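Local structure of pyruvate kinase (Cryptosporidium parvum, 6P0Y) at residues I49-P54 with M360-T365; S71-N76 with S102-M107; K111-R116 with L235-N240; Q329-M334 with V375-R380. The protein probably catalyses the last step of glycolysis, transferring the phosphate of phosphoenolpyruvate to ADP to yield pyruvate and ATP. All coordinates share one frame; numbering follows the deposited sequence.

Interaction 1. Residues I49-P54 with M360-T365. With ADP (adenosine-5'-diphosphate), chain C.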
# COMPACT_ATOMS: atom_id res chain seq x y z
N ILE A 49 15.46 -30.76 -11.45
CA ILE A 49 16.35 -31.32 -12.51
C ILE A 49 17.25 -32.36 -11.85
O ILE A 49 17.87 -32.04 -10.82
CB ILE A 49 17.17 -30.20 -13.19
CG1 ILE A 49 16.27 -29.19 -13.90
CG2 ILE A 49 18.22 -30.79 -14.13
CD1 ILE A 49 16.98 -27.94 -14.38
N CYS A 50 17.31 -33.57 -12.41
CA CYS A 50 18.25 -34.65 -12.01
C CYS A 50 19.28 -34.86 -13.11
O CYS A 50 18.88 -35.15 -14.26
CB CYS A 50 17.51 -35.95 -11.73
SG CYS A 50 16.30 -35.81 -10.39
N THR A 51 20.57 -34.67 -12.78
CA THR A 51 21.71 -34.99 -13.67
C THR A 51 21.84 -36.51 -13.75
O THR A 51 22.02 -37.14 -12.69
CB THR A 51 23.01 -34.33 -13.19
OG1 THR A 51 22.80 -32.92 -13.14
CG2 THR A 51 24.19 -34.63 -14.08
N ILE A 52 21.70 -37.08 -14.95
CA ILE A 52 21.73 -38.55 -15.20
C ILE A 52 23.19 -38.96 -15.44
O ILE A 52 23.87 -38.30 -16.25
CB ILE A 52 20.81 -38.94 -16.37
CG1 ILE A 52 19.41 -38.35 -16.22
CG2 ILE A 52 20.76 -40.45 -16.54
CD1 ILE A 52 18.78 -38.58 -14.86
N GLY A 53 23.64 -40.01 -14.75
CA GLY A 53 25.00 -40.57 -14.86
C GLY A 53 25.03 -42.04 -14.42
O GLY A 53 23.99 -42.66 -14.25
N PRO A 54 26.24 -42.62 -14.24
CA PRO A 54 26.39 -44.02 -13.84
C PRO A 54 25.49 -44.50 -12.68
O PRO A 54 25.00 -45.61 -12.75
CB PRO A 54 27.87 -44.08 -13.42
CG PRO A 54 28.54 -43.09 -14.35
CD PRO A 54 27.54 -41.96 -14.48
N MET A 360 18.33 -28.26 -8.80
CA MET A 360 19.11 -29.24 -9.60
C MET A 360 19.97 -30.13 -8.69
O MET A 360 20.64 -29.59 -7.78
CB MET A 360 20.02 -28.53 -10.61
CG MET A 360 20.61 -29.46 -11.65
SD MET A 360 21.35 -28.57 -13.03
CE MET A 360 23.05 -28.42 -12.46
N LEU A 361 19.96 -31.43 -8.96
CA LEU A 361 20.88 -32.43 -8.37
C LEU A 361 21.93 -32.80 -9.42
O LEU A 361 21.55 -33.07 -10.58
CB LEU A 361 20.07 -33.64 -7.91
CG LEU A 361 19.05 -33.35 -6.81
CD1 LEU A 361 17.81 -34.20 -6.98
CD2 LEU A 361 19.66 -33.56 -5.43
N SER A 362 23.21 -32.77 -9.03
CA SER A 362 24.39 -33.01 -9.90
C SER A 362 25.04 -34.33 -9.49
O SER A 362 24.55 -35.38 -9.94
CB SER A 362 25.33 -31.84 -9.84
OG SER A 362 24.75 -30.70 -10.45
N GLY A 363 26.07 -34.29 -8.64
CA GLY A 363 26.76 -35.48 -8.11
C GLY A 363 25.83 -36.39 -7.32
O GLY A 363 26.04 -37.62 -7.35
N GLU A 364 24.82 -35.81 -6.65
CA GLU A 364 23.89 -36.53 -5.75
C GLU A 364 23.15 -37.62 -6.53
O GLU A 364 22.85 -38.66 -5.92
CB GLU A 364 22.89 -35.59 -5.09
CG GLU A 364 23.51 -34.40 -4.37
CD GLU A 364 23.45 -33.09 -5.14
OE1 GLU A 364 23.55 -33.13 -6.39
OE2 GLU A 364 23.27 -32.04 -4.50
N THR A 365 22.87 -37.39 -7.82
CA THR A 365 22.18 -38.35 -8.72
C THR A 365 23.17 -38.98 -9.70
O THR A 365 23.03 -40.20 -9.96
CB THR A 365 21.02 -37.68 -9.48
OG1 THR A 365 21.48 -36.47 -10.07
CG2 THR A 365 19.82 -37.40 -8.60
PB ADP C . 30.62 -31.36 -13.46
O1B ADP C . 31.67 -31.78 -14.46
O2B ADP C . 31.01 -31.94 -12.09
O3B ADP C . 30.38 -29.89 -13.40
PA ADP C . 27.93 -32.39 -13.14
O1A ADP C . 27.07 -33.20 -14.08
O2A ADP C . 27.36 -31.13 -12.61
O3A ADP C . 29.29 -32.10 -13.93
O5' ADP C . 28.50 -33.33 -11.96
C5' ADP C . 28.11 -34.68 -11.62
C4' ADP C . 29.29 -35.62 -11.73
O4' ADP C . 28.81 -36.94 -12.08
C3' ADP C . 30.35 -35.26 -12.77
O3' ADP C . 31.41 -34.51 -12.19
C2' ADP C . 30.86 -36.63 -13.23
O2' ADP C . 31.87 -37.12 -12.35
C1' ADP C . 29.58 -37.47 -13.14
N9 ADP C . 28.76 -37.47 -14.35
C8 ADP C . 27.79 -36.56 -14.70
N7 ADP C . 27.22 -36.80 -15.86
C5 ADP C . 27.87 -37.94 -16.31
C6 ADP C . 27.73 -38.71 -17.49
N6 ADP C . 26.84 -38.45 -18.45
N1 ADP C . 28.55 -39.78 -17.64
C2 ADP C . 29.43 -40.06 -16.67
N3 ADP C . 29.63 -39.42 -15.51
C4 ADP C . 28.82 -38.36 -15.39
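The eight-stranded parallel barrel of pyruvate kinase is closed where Ile49, Cys50 and Thr51 of its first strand run beside Met360, Leu361 and Ser362 at the end of its last, at the rim where ADP binds. Leu361 N donates to Ile49 O at 2.9 Å in a nearly straight bond (169° at the hydrogen). Thr51 answers with two donors to a single acceptor: its N and its OG1 each lie 2.9 Å from Leu361 O, so both the main chain and the side chain of this residue hold the same carbonyl. Thr51 OG1 is also hydrogen-bonded to Arg74, while the CG2 branch is turned to the nucleotide and meets ADP O1A at 3.2 Å. Inside the barrel, Ile49 CG2 packs 3.7 Å from Met360 CG, the two chains crossing at a slant. On the outer face Cys50 SG comes within 4.1 Å of Leu361 CD1, under Val375 of helix 371-387.

Beyond the strands, the short helix 363-366 is tied back to the first strand. Thr365 OG1 sits between its own backbone N and carbonyl carbon (chi1 49°), which brings it 2.8 Å from Thr51 O, to which it donates. Within the turn, Glu364 OE1 accepts from Ser362 N, fixing the backbone beside the α-phosphate. Pro54 CD lies 3.4 Å from ADP N3, extending the protein surface from phosphate to adenine. Joining strand one to strand eight, with the ligand at the C-terminal ends of the strands, is the signature of a (β/α)8 TIM barrel.

Interaction 2. Residues S71-N76 with S102-M107. With K (potassium ion), chain E; ADP (adenosine-5'-diphosphate), chain C.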
# COMPACT_ATOMS: atom_id res chain seq x y z
N SER A 71 11.48 -33.74 -12.50
CA SER A 71 10.78 -32.94 -13.54
C SER A 71 11.52 -33.05 -14.87
O SER A 71 10.85 -33.18 -15.92
CB SER A 71 10.65 -31.49 -13.14
OG SER A 71 10.18 -31.37 -11.80
N VAL A 72 12.86 -32.99 -14.84
CA VAL A 72 13.73 -32.89 -16.05
C VAL A 72 14.97 -33.77 -15.85
O VAL A 72 15.53 -33.77 -14.73
CB VAL A 72 14.11 -31.43 -16.32
CG1 VAL A 72 15.25 -31.30 -17.32
CG2 VAL A 72 12.91 -30.62 -16.78
N ALA A 73 15.38 -34.47 -16.91
CA ALA A 73 16.63 -35.27 -16.98
C ALA A 73 17.71 -34.46 -17.69
O ALA A 73 17.45 -34.00 -18.82
CB ALA A 73 16.36 -36.58 -17.68
N ARG A 74 18.86 -34.27 -17.04
CA ARG A 74 19.99 -33.45 -17.56
C ARG A 74 21.10 -34.38 -18.06
O ARG A 74 21.57 -35.23 -17.28
CB ARG A 74 20.52 -32.50 -16.47
CG ARG A 74 21.73 -31.68 -16.89
CD ARG A 74 21.99 -30.56 -15.90
NE ARG A 74 23.28 -29.91 -16.09
CZ ARG A 74 24.43 -30.31 -15.55
NH1 ARG A 74 24.49 -31.38 -14.78
NH2 ARG A 74 25.54 -29.63 -15.80
N LEU A 75 21.47 -34.21 -19.34
CA LEU A 75 22.65 -34.85 -19.97
C LEU A 75 23.76 -33.80 -20.07
O LEU A 75 23.66 -32.89 -20.91
CB LEU A 75 22.25 -35.39 -21.35
CG LEU A 75 21.00 -36.28 -21.34
CD1 LEU A 75 20.58 -36.65 -22.76
CD2 LEU A 75 21.24 -37.53 -20.51
N ASN A 76 24.75 -33.90 -19.18
CA ASN A 76 25.95 -33.04 -19.17
C ASN A 76 26.93 -33.57 -20.22
O ASN A 76 27.59 -34.59 -19.93
CB ASN A 76 26.55 -32.96 -17.76
CG ASN A 76 27.68 -31.97 -17.64
OD1 ASN A 76 28.05 -31.33 -18.63
ND2 ASN A 76 28.22 -31.83 -16.45
N SER A 102 3.31 -38.97 -15.29
CA SER A 102 4.46 -38.07 -15.04
C SER A 102 5.14 -37.74 -16.37
O SER A 102 5.47 -38.69 -17.12
CB SER A 102 5.44 -38.67 -14.06
OG SER A 102 5.05 -38.42 -12.72
N THR A 103 5.34 -36.45 -16.66
CA THR A 103 6.04 -35.95 -17.88
C THR A 103 7.46 -35.54 -17.49
O THR A 103 7.61 -34.75 -16.54
CB THR A 103 5.25 -34.81 -18.53
OG1 THR A 103 4.05 -35.38 -19.04
CG2 THR A 103 6.00 -34.11 -19.64
N VAL A 104 8.46 -36.07 -18.21
CA VAL A 104 9.91 -35.85 -17.92
C VAL A 104 10.53 -35.08 -19.09
O VAL A 104 10.56 -35.61 -20.21
CB VAL A 104 10.62 -37.19 -17.68
CG1 VAL A 104 12.14 -37.04 -17.63
CG2 VAL A 104 10.11 -37.85 -16.41
N GLY A 105 11.00 -33.86 -18.82
CA GLY A 105 11.77 -33.04 -19.79
C GLY A 105 13.19 -33.55 -19.90
O GLY A 105 13.69 -34.12 -18.91
N ILE A 106 13.81 -33.38 -21.07
CA ILE A 106 15.21 -33.82 -21.34
C ILE A 106 16.02 -32.60 -21.78
O ILE A 106 15.64 -31.94 -22.77
CB ILE A 106 15.25 -34.96 -22.38
CG1 ILE A 106 14.19 -36.02 -22.08
CG2 ILE A 106 16.66 -35.55 -22.45
CD1 ILE A 106 14.30 -37.28 -22.90
N MET A 107 17.11 -32.34 -21.05
CA MET A 107 17.96 -31.13 -21.17
C MET A 107 19.36 -31.56 -21.61
O MET A 107 19.93 -32.45 -20.95
CB MET A 107 18.02 -30.41 -19.81
CG MET A 107 19.13 -29.38 -19.69
SD MET A 107 19.13 -28.59 -18.07
CE MET A 107 17.84 -27.37 -18.31
K K E . 28.51 -28.63 -19.25
PB ADP C . 30.62 -31.36 -13.46
O1B ADP C . 31.67 -31.78 -14.46
O2B ADP C . 31.01 -31.94 -12.09
O3B ADP C . 30.38 -29.89 -13.40
PA ADP C . 27.93 -32.39 -13.14
O1A ADP C . 27.07 -33.20 -14.08
O2A ADP C . 27.36 -31.13 -12.61
O3A ADP C . 29.29 -32.10 -13.93
O5' ADP C . 28.50 -33.33 -11.96
C5' ADP C . 28.11 -34.68 -11.62
C4' ADP C . 29.29 -35.62 -11.73
O4' ADP C . 28.81 -36.94 -12.08
C3' ADP C . 30.35 -35.26 -12.77
O3' ADP C . 31.41 -34.51 -12.19
C2' ADP C . 30.86 -36.63 -13.23
O2' ADP C . 31.87 -37.12 -12.35
C1' ADP C . 29.58 -37.47 -13.14
N9 ADP C . 28.76 -37.47 -14.35
C8 ADP C . 27.79 -36.56 -14.70
N7 ADP C . 27.22 -36.80 -15.86
C5 ADP C . 27.87 -37.94 -16.31
C6 ADP C . 27.73 -38.71 -17.49
N6 ADP C . 26.84 -38.45 -18.45
N1 ADP C . 28.55 -39.78 -17.64
C2 ADP C . 29.43 -40.06 -16.67
N3 ADP C . 29.63 -39.42 -15.51
C4 ADP C . 28.82 -38.36 -15.39
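Val72 and Met107 mark the tightly packed side of the pairing between strand 72-76 and the start of strand 105-109. Val72 CG1 lies 3.8 Å from Met107 CB, and next on the same face Arg74 CD passes obliquely 4.1 Å from Met107 SD. Val72 CG2 covers Gly105 CA at 4.0 Å. The side chains of Val72, Arg74 and Met107 face the barrel interior, where Ile49 packs on all three and Phe232 on Val72 and Met107. Four hydrogen bonds lace the backbones in parallel register; Leu75 N to Met107 O, at 2.8 Å, is nearly straight (178°). On the outer face Ala73, Leu75 and Ile106 lie under helix 82-97, and Leu75 CD1 thinly meets Ile106 CG2.

Gly105 N to Ser71 O is the first rung; ahead of it the chains diverge, and partly exposed Thr103 adds only a slight contact.

At the other end, the strand delivers ligands. With its chain extended from CG to NE, Arg74 sends NH1 to ADP O1A at 3.2 Å; NH1 also bonds Thr51 OG1, and NE forms a salt bridge with Asp109 OD2. Asn76 ND2 donates to the same O1A at 3.0 Å, and Asn76 OD1 binds the potassium ion at 2.8 Å, with Ser78, Asp109 and Thr110. Two parallel strands linked through helix 82-97 form a β-α-β unit of the TIM barrel, with nucleotide and potassium sites at its C-terminal end.

Interaction 3. Residues K111-R116 with L235-N240. With ADP (adenosine-5'-diphosphate), chain C.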
# COMPACT_ATOMS: atom_id res chain seq x y z
N LYS A 111 29.00 -28.56 -23.50
CA LYS A 111 30.40 -28.52 -22.99
C LYS A 111 30.86 -27.06 -22.97
O LYS A 111 31.26 -26.58 -21.90
CB LYS A 111 31.32 -29.38 -23.85
CG LYS A 111 32.74 -29.53 -23.33
CD LYS A 111 33.50 -30.67 -24.00
CE LYS A 111 34.90 -30.87 -23.45
NZ LYS A 111 35.94 -30.69 -24.49
N GLY A 112 30.77 -26.40 -24.13
CA GLY A 112 31.14 -24.98 -24.30
C GLY A 112 32.62 -24.74 -24.05
O GLY A 112 33.43 -25.66 -24.11
N PRO A 113 33.01 -23.49 -23.71
CA PRO A 113 34.42 -23.14 -23.56
C PRO A 113 35.03 -23.50 -22.19
O PRO A 113 35.85 -22.74 -21.70
CB PRO A 113 34.37 -21.61 -23.75
CG PRO A 113 33.05 -21.22 -23.15
CD PRO A 113 32.11 -22.35 -23.50
N GLU A 114 34.66 -24.64 -21.63
CA GLU A 114 35.15 -25.10 -20.30
C GLU A 114 36.62 -25.52 -20.40
O GLU A 114 37.09 -25.77 -21.52
CB GLU A 114 34.29 -26.26 -19.78
CG GLU A 114 34.48 -27.55 -20.55
CD GLU A 114 33.84 -28.76 -19.89
OE1 GLU A 114 32.82 -28.57 -19.20
OE2 GLU A 114 34.37 -29.88 -20.07
N ILE A 115 37.30 -25.58 -19.25
CA ILE A 115 38.68 -26.13 -19.07
C ILE A 115 38.61 -27.23 -18.00
O ILE A 115 37.98 -26.99 -16.95
CB ILE A 115 39.67 -25.01 -18.70
CG1 ILE A 115 39.67 -23.90 -19.75
CG2 ILE A 115 41.07 -25.56 -18.46
CD1 ILE A 115 40.23 -22.59 -19.28
N ARG A 116 39.23 -28.39 -18.26
CA ARG A 116 39.14 -29.61 -17.43
C ARG A 116 40.53 -30.07 -16.98
O ARG A 116 41.47 -29.95 -17.79
CB ARG A 116 38.50 -30.75 -18.23
CG ARG A 116 37.00 -30.59 -18.44
CD ARG A 116 36.21 -31.10 -17.25
NE ARG A 116 34.80 -30.75 -17.37
CZ ARG A 116 33.89 -30.90 -16.42
NH1 ARG A 116 34.22 -31.41 -15.25
NH2 ARG A 116 32.64 -30.55 -16.65
N LEU A 235 22.64 -23.74 -22.19
CA LEU A 235 23.75 -23.10 -22.94
C LEU A 235 24.81 -22.60 -21.95
O LEU A 235 24.54 -21.61 -21.25
CB LEU A 235 23.17 -21.97 -23.79
CG LEU A 235 23.97 -21.58 -25.03
CD1 LEU A 235 24.19 -22.77 -25.95
CD2 LEU A 235 23.28 -20.45 -25.78
N SER A 236 25.96 -23.28 -21.89
CA SER A 236 27.04 -23.01 -20.90
C SER A 236 27.77 -21.71 -21.25
O SER A 236 27.95 -21.43 -22.46
CB SER A 236 27.99 -24.17 -20.81
OG SER A 236 27.35 -25.29 -20.21
N PHE A 237 28.14 -20.94 -20.22
CA PHE A 237 28.99 -19.72 -20.28
C PHE A 237 28.41 -18.69 -21.26
O PHE A 237 29.20 -18.13 -22.05
CB PHE A 237 30.42 -20.09 -20.67
CG PHE A 237 31.16 -20.93 -19.65
CD1 PHE A 237 31.88 -20.33 -18.63
CD2 PHE A 237 31.15 -22.31 -19.73
CE1 PHE A 237 32.57 -21.10 -17.70
CE2 PHE A 237 31.84 -23.08 -18.81
CZ PHE A 237 32.55 -22.47 -17.79
N VAL A 238 27.10 -18.41 -21.18
CA VAL A 238 26.45 -17.33 -21.99
C VAL A 238 26.94 -15.99 -21.44
O VAL A 238 26.97 -15.83 -20.21
CB VAL A 238 24.91 -17.44 -21.97
CG1 VAL A 238 24.25 -16.18 -22.52
CG2 VAL A 238 24.44 -18.66 -22.74
N GLN A 239 27.34 -15.07 -22.33
CA GLN A 239 28.03 -13.81 -21.96
C GLN A 239 27.27 -12.57 -22.47
O GLN A 239 27.60 -11.47 -21.99
CB GLN A 239 29.46 -13.81 -22.51
CG GLN A 239 30.36 -14.81 -21.80
CD GLN A 239 31.81 -14.65 -22.20
OE1 GLN A 239 32.71 -15.13 -21.52
NE2 GLN A 239 32.04 -13.98 -23.31
N ASN A 240 26.31 -12.73 -23.39
CA ASN A 240 25.46 -11.61 -23.89
C ASN A 240 24.34 -12.16 -24.77
O ASN A 240 24.37 -13.36 -25.08
CB ASN A 240 26.30 -10.56 -24.64
CG ASN A 240 27.31 -11.19 -25.58
OD1 ASN A 240 26.94 -11.88 -26.52
ND2 ASN A 240 28.58 -10.94 -25.32
PB ADP C . 30.62 -31.36 -13.46
O1B ADP C . 31.67 -31.78 -14.46
O2B ADP C . 31.01 -31.94 -12.09
O3B ADP C . 30.38 -29.89 -13.40
PA ADP C . 27.93 -32.39 -13.14
O1A ADP C . 27.07 -33.20 -14.08
O2A ADP C . 27.36 -31.13 -12.61
O3A ADP C . 29.29 -32.10 -13.93
O5' ADP C . 28.50 -33.33 -11.96
C5' ADP C . 28.11 -34.68 -11.62
C4' ADP C . 29.29 -35.62 -11.73
O4' ADP C . 28.81 -36.94 -12.08
C3' ADP C . 30.35 -35.26 -12.77
O3' ADP C . 31.41 -34.51 -12.19
C2' ADP C . 30.86 -36.63 -13.23
O2' ADP C . 31.87 -37.12 -12.35
C1' ADP C . 29.58 -37.47 -13.14
N9 ADP C . 28.76 -37.47 -14.35
C8 ADP C . 27.79 -36.56 -14.70
N7 ADP C . 27.22 -36.80 -15.86
C5 ADP C . 27.87 -37.94 -16.31
C6 ADP C . 27.73 -38.71 -17.49
N6 ADP C . 26.84 -38.45 -18.45
N1 ADP C . 28.55 -39.78 -17.64
C2 ADP C . 29.43 -40.06 -16.67
N3 ADP C . 29.63 -39.42 -15.51
C4 ADP C . 28.82 -38.36 -15.39
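Ser236 OG, held by hydrogen bonds to Thr110 O and Lys270 NZ, lies just after the fourth strand of the (β/α)8 barrel, and its CB comes within 4.2 Å of Lys111 O. Facing it, residues 111-116 lead out of the barrel after the third strand into the B domain, the β-rich lobe inserted here in pyruvate kinases, whose first strand is 115-116.

No hydrogen bond spans the two segments; they meet through Phe237 and Pro113. Pro113 CG sits 3.8 Å from Phe237 CB, and Pro113 CD reaches the ring at CD2, the two side chains lying alongside but running contrary ways. The approach to the ring is oblique, and Glu114 CB adds to it at 4.1 Å from Phe237 CE2.

With CG between its backbone N and carbonyl carbon (chi1 70°) and the chain then extended, Glu114 reaches the nucleotide side, where OE1 is also bonded to Ser78. Arg116 grips this carboxylate side-on in a salt bridge: NE donates to OE2 at 2.9 Å, from above the carboxylate plane, and NH2 to OE1 at 3.2 Å. The grip is consistent with holding the NH1/NH2 edge toward ADP; NH2 serves both partners, and Arg116 NH1 and NH2 each donate to ADP O1B at 2.7 Å.

Interaction 4. Residues Q329-M334 with V375-R380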
# COMPACT_ATOMS: atom_id res chain seq x y z
N GLN A 329 24.81 -27.11 -6.47
CA GLN A 329 24.82 -28.41 -5.76
C GLN A 329 24.68 -28.11 -4.26
O GLN A 329 25.65 -27.58 -3.68
CB GLN A 329 26.09 -29.20 -6.09
CG GLN A 329 26.16 -30.58 -5.45
CD GLN A 329 27.31 -31.41 -5.95
OE1 GLN A 329 27.25 -32.01 -7.02
NE2 GLN A 329 28.37 -31.47 -5.17
N MET A 330 23.52 -28.40 -3.68
CA MET A 330 23.11 -27.94 -2.32
C MET A 330 23.04 -29.10 -1.32
O MET A 330 22.94 -28.80 -0.12
CB MET A 330 21.76 -27.22 -2.39
CG MET A 330 21.84 -25.87 -3.07
SD MET A 330 20.35 -24.88 -2.83
CE MET A 330 19.25 -25.62 -4.05
N LEU A 331 23.08 -30.35 -1.79
CA LEU A 331 23.07 -31.57 -0.92
C LEU A 331 24.34 -32.40 -1.18
O LEU A 331 24.21 -33.63 -1.35
CB LEU A 331 21.81 -32.38 -1.21
CG LEU A 331 20.47 -31.65 -1.07
CD1 LEU A 331 19.32 -32.55 -1.47
CD2 LEU A 331 20.28 -31.13 0.35
N GLU A 332 25.51 -31.76 -1.18
CA GLU A 332 26.82 -32.39 -1.51
C GLU A 332 27.07 -33.59 -0.57
O GLU A 332 27.54 -34.63 -1.07
CB GLU A 332 27.96 -31.38 -1.41
CG GLU A 332 29.33 -31.96 -1.73
CD GLU A 332 30.46 -30.95 -1.83
OE1 GLU A 332 30.20 -29.74 -1.63
OE2 GLU A 332 31.60 -31.37 -2.12
N SER A 333 26.76 -33.44 0.72
CA SER A 333 26.98 -34.47 1.77
C SER A 333 26.28 -35.78 1.40
O SER A 333 26.76 -36.84 1.85
CB SER A 333 26.53 -33.98 3.13
OG SER A 333 25.12 -34.09 3.27
N MET A 334 25.20 -35.71 0.61
CA MET A 334 24.33 -36.86 0.25
C MET A 334 24.93 -37.67 -0.91
O MET A 334 24.29 -38.65 -1.32
CB MET A 334 22.93 -36.39 -0.13
CG MET A 334 22.15 -35.78 1.01
SD MET A 334 20.37 -35.95 0.80
CE MET A 334 20.16 -37.71 1.09
N VAL A 375 16.87 -36.93 -4.12
CA VAL A 375 15.68 -36.34 -4.80
C VAL A 375 14.54 -36.21 -3.77
O VAL A 375 13.83 -35.18 -3.80
CB VAL A 375 15.23 -37.17 -6.02
CG1 VAL A 375 13.94 -36.62 -6.62
CG2 VAL A 375 16.30 -37.25 -7.09
N ASN A 376 14.37 -37.23 -2.92
CA ASN A 376 13.32 -37.28 -1.87
C ASN A 376 13.49 -36.09 -0.92
O ASN A 376 12.51 -35.36 -0.71
CB ASN A 376 13.33 -38.61 -1.10
CG ASN A 376 12.31 -38.62 0.02
OD1 ASN A 376 12.66 -38.75 1.19
ND2 ASN A 376 11.05 -38.45 -0.33
N VAL A 377 14.70 -35.91 -0.38
CA VAL A 377 15.06 -34.80 0.55
C VAL A 377 14.76 -33.46 -0.14
O VAL A 377 14.04 -32.64 0.47
CB VAL A 377 16.53 -34.89 0.99
CG1 VAL A 377 17.04 -33.58 1.58
CG2 VAL A 377 16.76 -36.03 1.98
N MET A 378 15.29 -33.27 -1.35
CA MET A 378 15.12 -32.03 -2.15
C MET A 378 13.63 -31.68 -2.25
O MET A 378 13.29 -30.50 -2.07
CB MET A 378 15.69 -32.19 -3.57
CG MET A 378 15.70 -30.90 -4.37
SD MET A 378 16.82 -29.66 -3.66
CE MET A 378 18.30 -29.96 -4.62
N SER A 379 12.80 -32.68 -2.53
CA SER A 379 11.33 -32.55 -2.70
C SER A 379 10.68 -32.07 -1.39
O SER A 379 9.93 -31.08 -1.43
CB SER A 379 10.72 -33.84 -3.18
OG SER A 379 9.38 -33.64 -3.60
N ARG A 380 10.97 -32.75 -0.28
CA ARG A 380 10.33 -32.49 1.04
C ARG A 380 10.68 -31.08 1.51
O ARG A 380 9.75 -30.36 1.94
CB ARG A 380 10.74 -33.55 2.08
CG ARG A 380 10.21 -34.95 1.78
CD ARG A 380 9.82 -35.75 3.01
NE ARG A 380 10.74 -35.56 4.12
CZ ARG A 380 11.96 -36.10 4.22
NH1 ARG A 380 12.43 -36.88 3.26
NH2 ARG A 380 12.70 -35.84 5.28
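Val377 is the bump at the middle of this contact: its two methyl groups project from helix 371-387 toward residues 329-334, a loop ending in a 3-10 turn, and are received by Leu331 and Met334. Because CG1 stands anti to the backbone N (chi1 162°), the branches divide between the two partners. CG1 meets Leu331 CD1 at 3.9 Å, whereas CG2 is touched by Met334 SD at 3.8 Å and by Met334 CE at 3.9 Å. The bend of Met334 at its last torsion (chi3 72°) folds the thioether round this methyl.

Leu331 supplies the complementary bump. Its CD1 presses into the hollow between Val377 and Met378, reaching the helix backbone at Met378 N (4.1 Å) and the thioether methyl Met378 CE at 4.2 Å. The first bond of Met378 points past the 329-334 segment, but its end comes back to it and closes that hollow. A looser touch, Met330 CE to Met378 CE at 4.5 Å, finishes the row. The interface is wholly apolar, and all five residues are buried.

The loop follows strand 324-326, the seventh of the barrel; helix 371-387 comes after the eighth strand and the short helix 363-366. Between them lies helix 342-353, whose Val348 touches both Met330 and Met378; Pro340, ahead of that helix, covers Met334 and Val377, and strand 358-361 backs Met330 and Met378 through Val359.

Interactions 1 to 3 all touch ADP, in a site between the C-terminal end of the TIM barrel and the B domain. Interaction 1 closes the barrel and encloses interactions 2 and 3 along the chain, which follow each other in series. Between centres, interactions 1 and 2 are 10 Å apart, on neighbouring strands 47-51 and 72-76, and interaction 3 lies about 20 Å from interaction 2, where the chain departs for the B domain. Interaction 4 crosses interaction 1 in sequence, their centres 10 Å apart, the two meeting through Glu364 OE2 and Leu331 N; its centre is 26 Å from that of interaction 3. Interactions 1 to 3 thus border the nucleotide, while interaction 4 lies behind the site, joined to interaction 1.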